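Local atomic coordinates of 1-deoxy-D-xylulose 5-phosphate reductoisomerase (Moraxella catarrhalis, PDB entry 4ZQG), a protein that catalyses the NAD(P)H-dependent rearrangement and reduction of 1-deoxy-D-xylulose 5-phosphate to 2-C-methyl-D-erythritol 4-phosphate in the MEP pathway of isoprenoid biosynthesis. Residues 151-156 / 278-283; 258-263 / 271-276. All blocks are in the same frame, centred on the assembly; numbering follows the deposited sequence.

Interaction 1: residues 151-156 / 278-283; sequences LPIDSE and PDMKTP. With MG (magnesium ion), chain D; FOM (3-[formyl(hydroxy)amino]propylphosphonic acid), chain E; NAD (nicotinamide-adenine-dinucleotide), chain C.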
ATOM      1  N   LEU A 151     -10.829 -15.289   3.251  1.00 58.80           N
ATOM      2  CA  LEU A 151      -9.632 -14.532   2.989  1.00 57.51           C
ATOM      3  C   LEU A 151      -8.954 -15.002   1.746  1.00 56.90           C
ATOM      4  O   LEU A 151      -8.610 -16.157   1.599  1.00 56.64           O
ATOM      5  CB  LEU A 151      -8.646 -14.673   4.123  1.00 60.43           C
ATOM      6  CG  LEU A 151      -9.100 -14.040   5.430  1.00 65.08           C
ATOM      7  CD1 LEU A 151     -10.015 -14.977   6.204  1.00 66.26           C
ATOM      8  CD2 LEU A 151      -7.875 -13.674   6.265  1.00 67.94           C
ATOM      9  N   PRO A 152      -8.679 -14.087   0.848  1.00 58.56           N
ATOM     10  CA  PRO A 152      -8.067 -14.512  -0.390  1.00 56.65           C
ATOM     11  C   PRO A 152      -6.564 -14.719  -0.291  1.00 54.81           C
ATOM     12  O   PRO A 152      -5.827 -13.933   0.363  1.00 53.25           O
ATOM     13  CB  PRO A 152      -8.361 -13.338  -1.321  1.00 58.18           C
ATOM     14  CG  PRO A 152      -8.346 -12.166  -0.415  1.00 58.55           C
ATOM     15  CD  PRO A 152      -8.934 -12.634   0.882  1.00 58.33           C
ATOM     16  N   ILE A 153      -6.141 -15.758  -0.999  1.00 53.68           N
ATOM     17  CA  ILE A 153      -4.786 -16.234  -1.070  1.00 54.46           C
ATOM     18  C   ILE A 153      -4.225 -15.827  -2.393  1.00 53.64           C
ATOM     19  O   ILE A 153      -3.020 -15.661  -2.537  1.00 53.02           O
ATOM     20  CB  ILE A 153      -4.767 -17.797  -1.023  1.00 57.00           C
ATOM     21  CG1 ILE A 153      -4.659 -18.286   0.407  1.00 57.11           C
ATOM     22  CG2 ILE A 153      -3.657 -18.440  -1.916  1.00 57.50           C
ATOM     23  CD1 ILE A 153      -4.759 -19.820   0.500  1.00 57.11           C
ATOM     24  N   ASP A 154      -5.086 -15.752  -3.397  1.00 55.07           N
ATOM     25  CA  ASP A 154      -4.665 -15.260  -4.685  1.00 55.11           C
ATOM     26  C   ASP A 154      -3.909 -13.905  -4.495  1.00 53.93           C
ATOM     27  O   ASP A 154      -4.346 -13.032  -3.738  1.00 50.77           O
ATOM     28  CB  ASP A 154      -5.873 -15.135  -5.627  1.00 56.74           C
ATOM     29  CG  ASP A 154      -5.450 -15.182  -7.081  1.00 61.05           C
ATOM     30  OD1 ASP A 154      -4.241 -15.048  -7.280  1.00 58.97           O
ATOM     31  OD2 ASP A 154      -6.274 -15.391  -7.995  1.00 64.56           O
ATOM     32  N   SER A 155      -2.766 -13.769  -5.155  1.00 54.21           N
ATOM     33  CA  SER A 155      -1.845 -12.647  -4.930  1.00 56.98           C
ATOM     34  C   SER A 155      -2.502 -11.278  -5.058  1.00 54.95           C
ATOM     35  O   SER A 155      -2.524 -10.477  -4.106  1.00 54.69           O
ATOM     36  CB  SER A 155      -0.682 -12.719  -5.920  1.00 61.57           C
ATOM     37  OG  SER A 155       0.435 -11.986  -5.447  1.00 68.99           O
ATOM     38  N   GLU A 156      -3.106 -11.053  -6.218  1.00 53.11           N
ATOM     39  CA  GLU A 156      -3.784  -9.806  -6.500  1.00 51.94           C
ATOM     40  C   GLU A 156      -4.860  -9.511  -5.477  1.00 51.22           C
ATOM     41  O   GLU A 156      -4.937  -8.406  -4.953  1.00 52.54           O
ATOM     42  CB  GLU A 156      -4.359  -9.800  -7.899  1.00 52.29           C
ATOM     43  CG  GLU A 156      -3.316 -10.056  -8.994  1.00 53.49           C
ATOM     44  CD  GLU A 156      -2.964 -11.514  -9.170  1.00 53.45           C
ATOM     45  OE1 GLU A 156      -2.135 -11.852 -10.043  1.00 53.34           O
ATOM     46  OE2 GLU A 156      -3.546 -12.311  -8.416  1.00 55.13           O
ATOM     47  N   PRO A 278       7.468 -12.170  -6.067  1.00 51.87           N
ATOM     48  CA  PRO A 278       6.361 -13.012  -6.472  1.00 52.11           C
ATOM     49  C   PRO A 278       6.548 -14.491  -5.974  1.00 52.76           C
ATOM     50  O   PRO A 278       7.180 -15.283  -6.618  1.00 52.66           O
ATOM     51  CB  PRO A 278       6.428 -12.923  -7.978  1.00 52.22           C
ATOM     52  CG  PRO A 278       7.883 -12.754  -8.259  1.00 52.39           C
ATOM     53  CD  PRO A 278       8.371 -11.867  -7.179  1.00 52.13           C
ATOM     54  N   ASP A 279       5.974 -14.779  -4.817  1.00 52.07           N
ATOM     55  CA  ASP A 279       6.128 -15.966  -4.106  1.00 51.37           C
ATOM     56  C   ASP A 279       4.878 -16.117  -3.294  1.00 51.13           C
ATOM     57  O   ASP A 279       4.672 -15.346  -2.363  1.00 53.05           O
ATOM     58  CB  ASP A 279       7.273 -15.839  -3.138  1.00 51.42           C
ATOM     59  CG  ASP A 279       7.599 -17.191  -2.449  1.00 52.46           C
ATOM     60  OD1 ASP A 279       8.730 -17.631  -2.607  1.00 51.59           O
ATOM     61  OD2 ASP A 279       6.734 -17.823  -1.782  1.00 51.91           O
ATOM     62  N   MET A 280       4.084 -17.144  -3.554  1.00 50.67           N
ATOM     63  CA  MET A 280       2.800 -17.265  -2.882  1.00 49.82           C
ATOM     64  C   MET A 280       2.870 -17.488  -1.384  1.00 48.75           C
ATOM     65  O   MET A 280       1.843 -17.468  -0.735  1.00 47.56           O
ATOM     66  CB  MET A 280       1.985 -18.405  -3.496  1.00 51.20           C
ATOM     67  CG  MET A 280       1.523 -18.154  -4.924  1.00 51.98           C
ATOM     68  SD  MET A 280       0.507 -16.683  -5.136  1.00 52.54           S
ATOM     69  CE  MET A 280      -0.912 -17.020  -4.115  1.00 53.76           C
ATOM     70  N   LYS A 281       4.047 -17.734  -0.812  1.00 48.87           N
ATOM     71  CA  LYS A 281       4.121 -17.830   0.647  1.00 49.04           C
ATOM     72  C   LYS A 281       3.757 -16.532   1.349  1.00 47.07           C
ATOM     73  O   LYS A 281       3.240 -16.565   2.458  1.00 45.65           O
ATOM     74  CB  LYS A 281       5.486 -18.301   1.116  1.00 51.08           C
ATOM     75  CG  LYS A 281       5.772 -19.740   0.774  1.00 52.27           C
ATOM     76  CD  LYS A 281       7.033 -20.294   1.444  1.00 53.24           C
ATOM     77  CE  LYS A 281       8.289 -19.609   0.958  1.00 53.80           C
ATOM     78  NZ  LYS A 281       8.580 -19.929  -0.464  1.00 54.49           N
ATOM     79  N   THR A 282       3.979 -15.393   0.687  1.00 46.20           N
ATOM     80  CA  THR A 282       3.626 -14.109   1.287  1.00 45.37           C
ATOM     81  C   THR A 282       2.124 -14.014   1.530  1.00 44.76           C
ATOM     82  O   THR A 282       1.698 -13.858   2.664  1.00 44.86           O
ATOM     83  CB  THR A 282       4.196 -12.932   0.491  1.00 45.52           C
ATOM     84  OG1 THR A 282       5.596 -12.789   0.760  1.00 45.18           O
ATOM     85  CG2 THR A 282       3.535 -11.685   0.873  1.00 45.77           C
ATOM     86  N   PRO A 283       1.298 -14.109   0.484  1.00 44.54           N
ATOM     87  CA  PRO A 283      -0.146 -14.044   0.724  1.00 44.44           C
ATOM     88  C   PRO A 283      -0.705 -15.173   1.558  1.00 45.13           C
ATOM     89  O   PRO A 283      -1.668 -14.974   2.303  1.00 44.99           O
ATOM     90  CB  PRO A 283      -0.739 -14.109  -0.664  1.00 44.40           C
ATOM     91  CG  PRO A 283       0.368 -14.522  -1.556  1.00 44.42           C
ATOM     92  CD  PRO A 283       1.615 -14.032  -0.935  1.00 44.47           C
TER
HETATM   93 MG    MG D 502      -3.412 -14.351  -9.090  1.00 56.65          MG
HETATM   94  O2  FOM E 503      -2.266 -15.552 -10.430  1.00 59.95           O
HETATM   95  N1  FOM E 503      -0.965 -15.417  -9.993  1.00 59.40           N
HETATM   96  C1  FOM E 503      -0.697 -15.088  -8.796  1.00 59.35           C
HETATM   97  O1  FOM E 503      -1.587 -14.857  -7.995  1.00 58.20           O
HETATM   98  C2  FOM E 503       0.047 -15.614 -11.025  1.00 58.82           C
HETATM   99  C3  FOM E 503      -0.333 -14.468 -11.964  1.00 58.85           C
HETATM  100  C4  FOM E 503       0.414 -14.531 -13.266  1.00 59.17           C
HETATM  101  PA1 FOM E 503      -0.278 -13.216 -14.244  1.00 58.11           P
HETATM  102  OP1 FOM E 503       0.102 -11.851 -13.514  1.00 65.68           O
HETATM  103  OP2 FOM E 503      -1.738 -13.254 -14.157  1.00 60.06           O
HETATM  104  OP3 FOM E 503       0.195 -13.197 -15.802  1.00 57.30           O
HETATM  105  PA  NAD C 501      -2.222 -27.693  -8.968  1.00 62.32           P
HETATM  106  O1A NAD C 501      -2.666 -28.170 -10.309  1.00 61.38           O
HETATM  107  O2A NAD C 501      -0.753 -27.519  -8.646  1.00 63.15           O
HETATM  108  O5B NAD C 501      -2.922 -28.523  -7.770  1.00 62.55           O
HETATM  109  C5B NAD C 501      -4.318 -28.749  -7.672  1.00 63.69           C
HETATM  110  C4B NAD C 501      -4.661 -29.549  -6.405  1.00 65.55           C
HETATM  111  O4B NAD C 501      -6.054 -29.903  -6.490  1.00 65.62           O
HETATM  112  C3B NAD C 501      -3.861 -30.850  -6.257  1.00 66.06           C
HETATM  113  O3B NAD C 501      -3.547 -31.136  -4.891  1.00 65.19           O
HETATM  114  C2B NAD C 501      -4.811 -31.903  -6.807  1.00 66.67           C
HETATM  115  O2B NAD C 501      -4.730 -33.152  -6.122  1.00 67.18           O
HETATM  116  C1B NAD C 501      -6.205 -31.316  -6.614  1.00 67.13           C
HETATM  117  N9A NAD C 501      -7.115 -31.687  -7.739  1.00 68.81           N
HETATM  118  C8A NAD C 501      -6.841 -31.559  -9.049  1.00 69.50           C
HETATM  119  N7A NAD C 501      -7.871 -31.999  -9.812  1.00 69.07           N
HETATM  120  C5A NAD C 501      -8.829 -32.425  -8.991  1.00 68.03           C
HETATM  121  C6A NAD C 501     -10.168 -33.019  -9.201  1.00 68.92           C
HETATM  122  N6A NAD C 501     -10.652 -33.214 -10.470  1.00 70.26           N
HETATM  123  N1A NAD C 501     -10.845 -33.338  -8.079  1.00 66.69           N
HETATM  124  C2A NAD C 501     -10.330 -33.157  -6.827  1.00 67.37           C
HETATM  125  N3A NAD C 501      -9.113 -32.629  -6.560  1.00 66.48           N
HETATM  126  C4A NAD C 501      -8.334 -32.243  -7.610  1.00 68.19           C
HETATM  127  O3  NAD C 501      -2.988 -26.285  -8.749  1.00 64.62           O
HETATM  128  PN  NAD C 501      -2.422 -24.880  -8.197  1.00 60.55           P
HETATM  129  O1N NAD C 501      -1.600 -24.310  -9.332  1.00 60.38           O
HETATM  130  O2N NAD C 501      -1.927 -25.099  -6.787  1.00 58.61           O
HETATM  131  O5D NAD C 501      -3.836 -24.116  -8.145  1.00 64.61           O
HETATM  132  C5D NAD C 501      -4.741 -24.279  -7.051  1.00 65.61           C
HETATM  133  C4D NAD C 501      -5.799 -23.174  -7.074  1.00 67.38           C
HETATM  134  O4D NAD C 501      -5.291 -21.940  -6.561  1.00 69.58           O
HETATM  135  C3D NAD C 501      -6.255 -22.900  -8.496  1.00 67.52           C
HETATM  136  O3D NAD C 501      -7.642 -22.586  -8.438  1.00 65.20           O
HETATM  137  C2D NAD C 501      -5.411 -21.727  -8.943  1.00 68.55           C
HETATM  138  O2D NAD C 501      -6.046 -21.000 -10.004  1.00 68.81           O
HETATM  139  C1D NAD C 501      -5.240 -20.964  -7.624  1.00 69.61           C
HETATM  140  N1N NAD C 501      -3.986 -20.196  -7.578  1.00 70.35           N
HETATM  141  C2N NAD C 501      -2.782 -20.815  -7.657  1.00 69.89           C
HETATM  142  C3N NAD C 501      -1.583 -20.072  -7.646  1.00 69.06           C
HETATM  143  C7N NAD C 501      -0.224 -20.722  -7.706  1.00 67.87           C
HETATM  144  O7N NAD C 501       0.766 -20.080  -7.405  1.00 65.08           O
HETATM  145  N7N NAD C 501      -0.105 -21.998  -8.069  1.00 69.96           N
HETATM  146  C4N NAD C 501      -1.660 -18.692  -7.545  1.00 64.65           C
HETATM  147  C5N NAD C 501      -2.897 -18.106  -7.448  1.00 64.77           C
HETATM  148  C6N NAD C 501      -4.057 -18.860  -7.470  1.00 66.65           C
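Oxygen O1 of fosmidomycin is gripped where Ser-155 meets Met-280. It coordinates the magnesium ion at 2.2 Å and accepts a long hydrogen bond from Ser-155 N, 3.3 Å from O1 and moderately bent (146° at the hydrogen). Met-280 SD approaches the same O1 to 4.0 Å. The inhibitor's O2 is the second tooth of the chelate, and the protein supplies Asp-154 OD1, 2.1 Å from the magnesium, together with Glu-156 OE2 and, from farther along the chain, Glu-235. Asp-154 stands at the N-cap position of helix 155-162, yet its carboxylate makes no capping bond: OD1 goes to the metal and OD2 to a salt bridge with Lys-129.

Met-280 and Pro-283 carry the direct contact between the segments. The CG of Met-280 lies beside the backbone N and opposite the carbonyl carbon (chi1 -68°), and two further bends fold the chain so that SD comes 3.8 Å from C4N of the nicotinamide. Beyond the sulfur, Met-280 CE meets Ile-153 CG2 at 3.8 Å, the two side chains crossing at roughly a right angle. Pro-283 CB packs against the carbonyl oxygen of Ile-153.

The approach to helix 281-289 is fixed by its own cap. Asp-279 OD2 takes Lys-281 N through its anti lone pair at 2.9 Å, while Lys-281 NZ bridges both carboxylate oxygens from their syn side. OD2 thus accepts from the backbone N and the ammonium of the same Lys-281.

Dinucleotide, metal and inhibitor converge here, with a methionine wedged beside the nicotinamide and an Asp-Ser-Glu run whose two carboxylates bind the metal and whose serine N reaches the inhibitor, the layout of the DXP reductoisomerase active site.

Interaction 2: residues 258-263 / 271-276; sequences SVVHSL and FLAQLG
His-261 and Gln-274 meet edge to amide, their ring and amide planes turned 38° apart. The His-261 ND1-H points at Gln-274 OE1 over 2.7 Å; the oxygen lies close to the imidazole plane, and the donor in turn lies in the plane of the amide carbonyl. Gln-274 reaches this position by a sharp bend at chi2 (-91°), which brings OE1 back to the neighbouring strand. Val-259 O sits 3.3 Å above the ring plane, over its centre, and Gly-276 N donates to that same oxygen at 3.1 Å.

Val-260, Leu-263, Ala-273 and Leu-275 share the other, apolar face of the sheet. Leu-275 CG rests 3.8 Å from Val-260 CG2, and Leu-263 CD2 lies 3.7 Å from Ala-273 CB. Just before the strand, Val-259 adds its CG1 against Leu-275 CD2; both valines meet the leucine at a slant. Between the Val-260/Leu-275 and Leu-263/Ala-273 pairs, His-261 and Ser-262 together lie opposite Gln-274, a beta bulge in which His-261 N bonds Gln-274 O at 2.9 Å.

Strand 182-189 borders this antiparallel hairpin on the 260-266 side, helix 155-162 touches the His-261 and Gln-274 side chains, and strand 271-275 pairs antiparallel with a strand of the second subunit, carrying the sheet across the interface.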
ATOM      1  N   SER A 258       6.177  -8.351 -12.104  1.00 54.80           N
ATOM      2  CA  SER A 258       5.470  -9.081 -11.045  1.00 53.72           C
ATOM      3  C   SER A 258       5.844  -8.688  -9.605  1.00 53.20           C
ATOM      4  O   SER A 258       5.747  -9.492  -8.655  1.00 51.90           O
ATOM      5  CB  SER A 258       5.545 -10.610 -11.284  1.00 53.74           C
ATOM      6  OG  SER A 258       4.668 -10.981 -12.336  1.00 51.90           O
ATOM      7  N   VAL A 259       6.224  -7.421  -9.448  1.00 52.91           N
ATOM      8  CA  VAL A 259       6.572  -6.870  -8.153  1.00 51.65           C
ATOM      9  C   VAL A 259       5.398  -6.187  -7.496  1.00 50.28           C
ATOM     10  O   VAL A 259       5.082  -6.467  -6.345  1.00 50.28           O
ATOM     11  CB  VAL A 259       7.753  -5.938  -8.297  1.00 52.56           C
ATOM     12  CG1 VAL A 259       7.949  -5.139  -7.033  1.00 52.75           C
ATOM     13  CG2 VAL A 259       8.984  -6.784  -8.610  1.00 53.16           C
ATOM     14  N   VAL A 260       4.746  -5.306  -8.231  1.00 49.68           N
ATOM     15  CA  VAL A 260       3.527  -4.689  -7.762  1.00 49.78           C
ATOM     16  C   VAL A 260       2.383  -5.646  -8.024  1.00 50.06           C
ATOM     17  O   VAL A 260       2.080  -5.919  -9.176  1.00 50.39           O
ATOM     18  CB  VAL A 260       3.234  -3.317  -8.443  1.00 49.63           C
ATOM     19  CG1 VAL A 260       1.961  -2.760  -7.873  1.00 48.99           C
ATOM     20  CG2 VAL A 260       4.360  -2.312  -8.216  1.00 49.72           C
ATOM     21  N   HIS A 261       1.718  -6.101  -6.968  1.00 49.90           N
ATOM     22  CA  HIS A 261       0.696  -7.119  -7.116  1.00 51.62           C
ATOM     23  C   HIS A 261      -0.749  -6.678  -7.276  1.00 52.19           C
ATOM     24  O   HIS A 261      -1.596  -7.473  -7.613  1.00 54.33           O
ATOM     25  CB  HIS A 261       0.823  -8.128  -5.975  1.00 52.66           C
ATOM     26  CG  HIS A 261       2.157  -8.802  -5.963  1.00 53.03           C
ATOM     27  ND1 HIS A 261       2.929  -8.921  -4.837  1.00 52.77           N
ATOM     28  CD2 HIS A 261       2.892  -9.312  -6.977  1.00 54.19           C
ATOM     29  CE1 HIS A 261       4.066  -9.515  -5.150  1.00 53.59           C
ATOM     30  NE2 HIS A 261       4.068  -9.761  -6.444  1.00 53.36           N
ATOM     31  N   SER A 262      -1.037  -5.412  -7.042  1.00 52.20           N
ATOM     32  CA  SER A 262      -2.323  -4.791  -7.361  1.00 49.95           C
ATOM     33  C   SER A 262      -2.398  -3.526  -6.554  1.00 48.75           C
ATOM     34  O   SER A 262      -1.527  -3.297  -5.701  1.00 46.84           O
ATOM     35  CB  SER A 262      -3.534  -5.702  -7.093  1.00 49.47           C
ATOM     36  OG  SER A 262      -3.792  -6.460  -8.252  1.00 48.72           O
ATOM     37  N   LEU A 263      -3.398  -2.690  -6.869  1.00 47.67           N
ATOM     38  CA  LEU A 263      -3.577  -1.432  -6.168  1.00 47.46           C
ATOM     39  C   LEU A 263      -5.036  -1.131  -5.862  1.00 47.66           C
ATOM     40  O   LEU A 263      -5.958  -1.668  -6.497  1.00 48.65           O
ATOM     41  CB  LEU A 263      -2.934  -0.272  -6.943  1.00 47.54           C
ATOM     42  CG  LEU A 263      -1.595  -0.544  -7.638  1.00 47.50           C
ATOM     43  CD1 LEU A 263      -1.815  -1.047  -9.040  1.00 47.31           C
ATOM     44  CD2 LEU A 263      -0.754   0.708  -7.710  1.00 48.35           C
ATOM     45  N   PHE A 271      -3.023   5.791  -4.171  1.00 49.51           N
ATOM     46  CA  PHE A 271      -3.019   4.402  -4.637  1.00 48.69           C
ATOM     47  C   PHE A 271      -2.266   3.629  -3.550  1.00 47.78           C
ATOM     48  O   PHE A 271      -1.069   3.884  -3.333  1.00 47.26           O
ATOM     49  CB  PHE A 271      -2.290   4.250  -5.978  1.00 48.74           C
ATOM     50  CG  PHE A 271      -2.988   4.910  -7.127  1.00 49.86           C
ATOM     51  CD1 PHE A 271      -3.527   4.166  -8.160  1.00 50.54           C
ATOM     52  CD2 PHE A 271      -3.106   6.279  -7.177  1.00 50.24           C
ATOM     53  CE1 PHE A 271      -4.194   4.769  -9.208  1.00 51.03           C
ATOM     54  CE2 PHE A 271      -3.757   6.900  -8.227  1.00 51.44           C
ATOM     55  CZ  PHE A 271      -4.311   6.153  -9.238  1.00 52.07           C
ATOM     56  N   LEU A 272      -2.972   2.761  -2.825  1.00 46.47           N
ATOM     57  CA  LEU A 272      -2.325   1.771  -1.943  1.00 46.03           C
ATOM     58  C   LEU A 272      -2.076   0.520  -2.725  1.00 45.49           C
ATOM     59  O   LEU A 272      -2.960   0.001  -3.412  1.00 44.95           O
ATOM     60  CB  LEU A 272      -3.169   1.448  -0.737  1.00 45.90           C
ATOM     61  CG  LEU A 272      -3.387   2.710   0.083  1.00 46.55           C
ATOM     62  CD1 LEU A 272      -3.929   2.314   1.432  1.00 46.99           C
ATOM     63  CD2 LEU A 272      -2.124   3.552   0.258  1.00 46.49           C
ATOM     64  N   ALA A 273      -0.829   0.080  -2.683  1.00 45.65           N
ATOM     65  CA  ALA A 273      -0.418  -1.102  -3.400  1.00 45.43           C
ATOM     66  C   ALA A 273       0.346  -2.052  -2.475  1.00 45.94           C
ATOM     67  O   ALA A 273       0.992  -1.610  -1.525  1.00 45.05           O
ATOM     68  CB  ALA A 273       0.449  -0.700  -4.547  1.00 45.23           C
ATOM     69  N   GLN A 274       0.267  -3.356  -2.778  1.00 47.26           N
ATOM     70  CA  GLN A 274       1.147  -4.382  -2.178  1.00 47.98           C
ATOM     71  C   GLN A 274       2.250  -4.754  -3.149  1.00 47.08           C
ATOM     72  O   GLN A 274       1.980  -5.072  -4.285  1.00 46.36           O
ATOM     73  CB  GLN A 274       0.315  -5.578  -1.815  1.00 49.93           C
ATOM     74  CG  GLN A 274       0.906  -6.567  -0.810  1.00 51.96           C
ATOM     75  CD  GLN A 274       1.709  -7.692  -1.437  1.00 53.00           C
ATOM     76  OE1 GLN A 274       1.967  -7.734  -2.623  1.00 51.72           O
ATOM     77  NE2 GLN A 274       2.156  -8.591  -0.594  1.00 57.93           N
ATOM     78  N   LEU A 275       3.495  -4.628  -2.708  1.00 48.02           N
ATOM     79  CA  LEU A 275       4.679  -5.060  -3.468  1.00 49.45           C
ATOM     80  C   LEU A 275       5.342  -6.259  -2.717  1.00 50.50           C
ATOM     81  O   LEU A 275       5.175  -6.430  -1.497  1.00 50.49           O
ATOM     82  CB  LEU A 275       5.739  -3.947  -3.630  1.00 50.18           C
ATOM     83  CG  LEU A 275       5.576  -2.849  -4.697  1.00 51.07           C
ATOM     84  CD1 LEU A 275       4.394  -1.979  -4.341  1.00 51.12           C
ATOM     85  CD2 LEU A 275       6.798  -1.972  -4.818  1.00 51.58           C
ATOM     86  N   GLY A 276       6.118  -7.045  -3.449  1.00 50.37           N
ATOM     87  CA  GLY A 276       6.803  -8.184  -2.855  1.00 52.15           C
ATOM     88  C   GLY A 276       7.419  -9.061  -3.924  1.00 53.22           C
ATOM     89  O   GLY A 276       7.147  -8.884  -5.114  1.00 52.19           O
TER

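From the N terminus, the chain runs through the parallel Rossmann-like sheet to its edge strand 149-152 and turns at 153-154 into helix 155-162. Some 120 residues later, just after strand 271-275, it returns to this turn at 278-283, where interaction 1 closes the long loop. Interaction 2 is nested inside, closing a short hairpin with seven residues between its segments, the first three still in strand 260-266. The two centres are about 11 Å apart and the contacts touch: Ser-155 and Glu-156 pack on His-261 and Ser-262, and Pro-278 lies against Ser-258. Together they tie the dinucleotide-binding sheet, the metal site, the mixed sheet that continues into the second subunit, and helix 281-289.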